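Side-chain contact in beta sliding clamp (Borrelia burgdorferi, PDB 6DJ8), which probably encircles DNA as a head-to-tail homodimeric ring and tethers DNA polymerases and other proteins to it for processive synthesis: residues L306-L311 and I363-N368. Residues are numbered along the deposited sequence; the frame is centred on the assembly and turned at random.
Sequences LTFSEL and IEIQFN
Phe-308 meets Phe-367 and Ile-365 in the gap between two beta-sheets, a worked example of how sheets can be joined through side chains. The corner CE1 of Phe-367 lies over the centre of one face of the Phe-308 ring, 3.9 Å from Phe-308 CD1. The pairing is oblique, with the ring planes inclined at 51° and the centroids 5.2 Å apart. The two phenylalanines reach past one another in opposite directions, whereas Ile-365 crosses Phe-308 at about a right angle and sets its CG2 methyl 4.0 Å from Phe-308 CZ. That methyl extends anti to the Ile-365 backbone nitrogen; Phe-367 holds its ring between its own nitrogen and carbonyl carbon (chi1 59°), which brings CE1 over its neighbour.

Tyr-337, on strand 335-338, also meets the Phe-308 ring, and Met-344 touches Phe-367. Farther out, strand 303-308 pairs with 342-347 in one sheet, and 362-367 with 278-283 in the other; alternate residues Ile-365 and Phe-367 both face inward. With the nearest CA atoms, those of Phe-308 and Ile-365, 10.4 Å apart, the two sheets of the C-terminal domain pack here through side chains, and the contact among these three buried residues is apolar, its cohesion resting on dispersion and the exclusion of water.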
loop_
_atom_site.group_PDB
_atom_site.type_symbol
_atom_site.label_atom_id
_atom_site.label_comp_id
_atom_site.label_asym_id
_atom_site.label_seq_id
_atom_site.Cartn_x
_atom_site.Cartn_y
_atom_site.Cartn_z
ATOM N N LEU A 306 5.014 -31.312 3.041
ATOM C CA LEU A 306 4.326 -31.648 4.279
ATOM C C LEU A 306 4.650 -33.078 4.667
ATOM O O LEU A 306 4.611 -33.974 3.821
ATOM C CB LEU A 306 2.802 -31.537 4.136
ATOM C CG LEU A 306 2.202 -30.202 3.730
ATOM C CD1 LEU A 306 0.692 -30.312 3.604
ATOM C CD2 LEU A 306 2.603 -29.169 4.764
ATOM N N THR A 307 4.937 -33.303 5.947
ATOM C CA THR A 307 5.098 -34.661 6.452
ATOM C C THR A 307 4.133 -34.882 7.605
ATOM O O THR A 307 4.249 -34.225 8.652
ATOM C CB THR A 307 6.533 -34.941 6.892
ATOM O OG1 THR A 307 7.400 -34.708 5.787
ATOM C CG2 THR A 307 6.673 -36.428 7.321
ATOM N N PHE A 308 3.189 -35.809 7.407
ATOM C CA PHE A 308 2.225 -36.199 8.426
ATOM C C PHE A 308 2.738 -37.439 9.150
ATOM O O PHE A 308 2.980 -38.475 8.518
ATOM C CB PHE A 308 0.858 -36.516 7.818
ATOM C CG PHE A 308 0.092 -35.320 7.332
ATOM C CD1 PHE A 308 0.307 -34.808 6.072
ATOM C CD2 PHE A 308 -0.879 -34.740 8.127
ATOM C CE1 PHE A 308 -0.420 -33.730 5.631
ATOM C CE2 PHE A 308 -1.607 -33.682 7.684
ATOM C CZ PHE A 308 -1.374 -33.168 6.441
ATOM N N SER A 309 2.878 -37.337 10.468
ATOM C CA SER A 309 3.149 -38.474 11.336
ATOM C C SER A 309 2.208 -38.376 12.527
ATOM O O SER A 309 1.498 -37.383 12.699
ATOM C CB SER A 309 4.616 -38.507 11.791
ATOM O OG SER A 309 4.912 -37.381 12.602
ATOM N N GLU A 310 2.189 -39.423 13.350
ATOM C CA GLU A 310 1.274 -39.439 14.486
ATOM C C GLU A 310 1.594 -38.323 15.478
ATOM O O GLU A 310 0.686 -37.723 16.063
ATOM C CB GLU A 310 1.303 -40.803 15.166
ATOM C CG GLU A 310 0.471 -40.912 16.441
ATOM C CD GLU A 310 0.255 -42.377 16.851
ATOM O OE1 GLU A 310 0.662 -43.270 16.070
ATOM O OE2 GLU A 310 -0.331 -42.633 17.932
ATOM N N LEU A 311 2.872 -38.028 15.691
ATOM C CA LEU A 311 3.206 -37.040 16.706
ATOM C C LEU A 311 3.263 -35.613 16.183
ATOM O O LEU A 311 3.152 -34.679 16.986
ATOM C CB LEU A 311 4.543 -37.377 17.374
ATOM C CG LEU A 311 4.545 -38.663 18.201
ATOM C CD1 LEU A 311 5.838 -38.764 18.983
ATOM C CD2 LEU A 311 3.327 -38.743 19.122
ATOM N N ILE A 363 -9.280 -27.486 11.841
ATOM C CA ILE A 363 -9.546 -27.835 10.452
ATOM C C ILE A 363 -9.244 -29.314 10.249
ATOM O O ILE A 363 -8.259 -29.835 10.785
ATOM C CB ILE A 363 -8.723 -26.953 9.491
ATOM C CG1 ILE A 363 -9.068 -27.259 8.038
ATOM C CG2 ILE A 363 -7.239 -27.142 9.732
ATOM C CD1 ILE A 363 -8.313 -26.370 7.026
ATOM N N GLU A 364 -10.093 -29.995 9.481
ATOM C CA GLU A 364 -9.837 -31.384 9.121
ATOM C C GLU A 364 -9.091 -31.417 7.795
ATOM O O GLU A 364 -9.478 -30.735 6.841
ATOM C CB GLU A 364 -11.142 -32.181 9.013
ATOM C CG GLU A 364 -12.130 -31.949 10.142
ATOM C CD GLU A 364 -13.480 -32.613 9.872
ATOM O OE1 GLU A 364 -14.165 -32.182 8.922
ATOM O OE2 GLU A 364 -13.857 -33.543 10.604
ATOM N N ILE A 365 -8.005 -32.182 7.751
ATOM C CA ILE A 365 -7.219 -32.392 6.539
ATOM C C ILE A 365 -7.101 -33.899 6.360
ATOM O O ILE A 365 -6.500 -34.586 7.201
ATOM C CB ILE A 365 -5.839 -31.741 6.609
ATOM C CG1 ILE A 365 -5.976 -30.232 6.840
ATOM C CG2 ILE A 365 -5.068 -32.038 5.326
ATOM C CD1 ILE A 365 -4.680 -29.553 7.246
ATOM N N GLN A 366 -7.691 -34.417 5.287
ATOM C CA GLN A 366 -7.774 -35.850 5.054
ATOM C C GLN A 366 -7.337 -36.142 3.626
ATOM O O GLN A 366 -7.490 -35.304 2.731
ATOM C CB GLN A 366 -9.194 -36.344 5.282
ATOM C CG GLN A 366 -9.762 -35.894 6.610
ATOM C CD GLN A 366 -11.226 -36.224 6.760
ATOM O OE1 GLN A 366 -11.862 -36.713 5.830
ATOM N NE2 GLN A 366 -11.768 -35.973 7.943
ATOM N N PHE A 367 -6.799 -37.338 3.415
ATOM C CA PHE A 367 -6.306 -37.711 2.097
ATOM C C PHE A 367 -6.058 -39.210 2.049
ATOM O O PHE A 367 -5.790 -39.849 3.068
ATOM C CB PHE A 367 -5.003 -36.997 1.738
ATOM C CG PHE A 367 -3.886 -37.268 2.690
ATOM C CD1 PHE A 367 -3.767 -36.556 3.875
ATOM C CD2 PHE A 367 -2.947 -38.254 2.405
ATOM C CE1 PHE A 367 -2.712 -36.815 4.757
ATOM C CE2 PHE A 367 -1.896 -38.518 3.276
ATOM C CZ PHE A 367 -1.782 -37.804 4.455
ATOM N N ASN A 368 -6.140 -39.751 0.844
ATOM C CA ASN A 368 -5.568 -41.046 0.530
ATOM C C ASN A 368 -4.177 -40.824 -0.045
ATOM O O ASN A 368 -3.940 -39.830 -0.738
ATOM C CB ASN A 368 -6.451 -41.802 -0.456
ATOM C CG ASN A 368 -7.723 -42.301 0.184
ATOM O OD1 ASN A 368 -7.692 -42.864 1.282
ATOM N ND2 ASN A 368 -8.848 -42.097 -0.487
#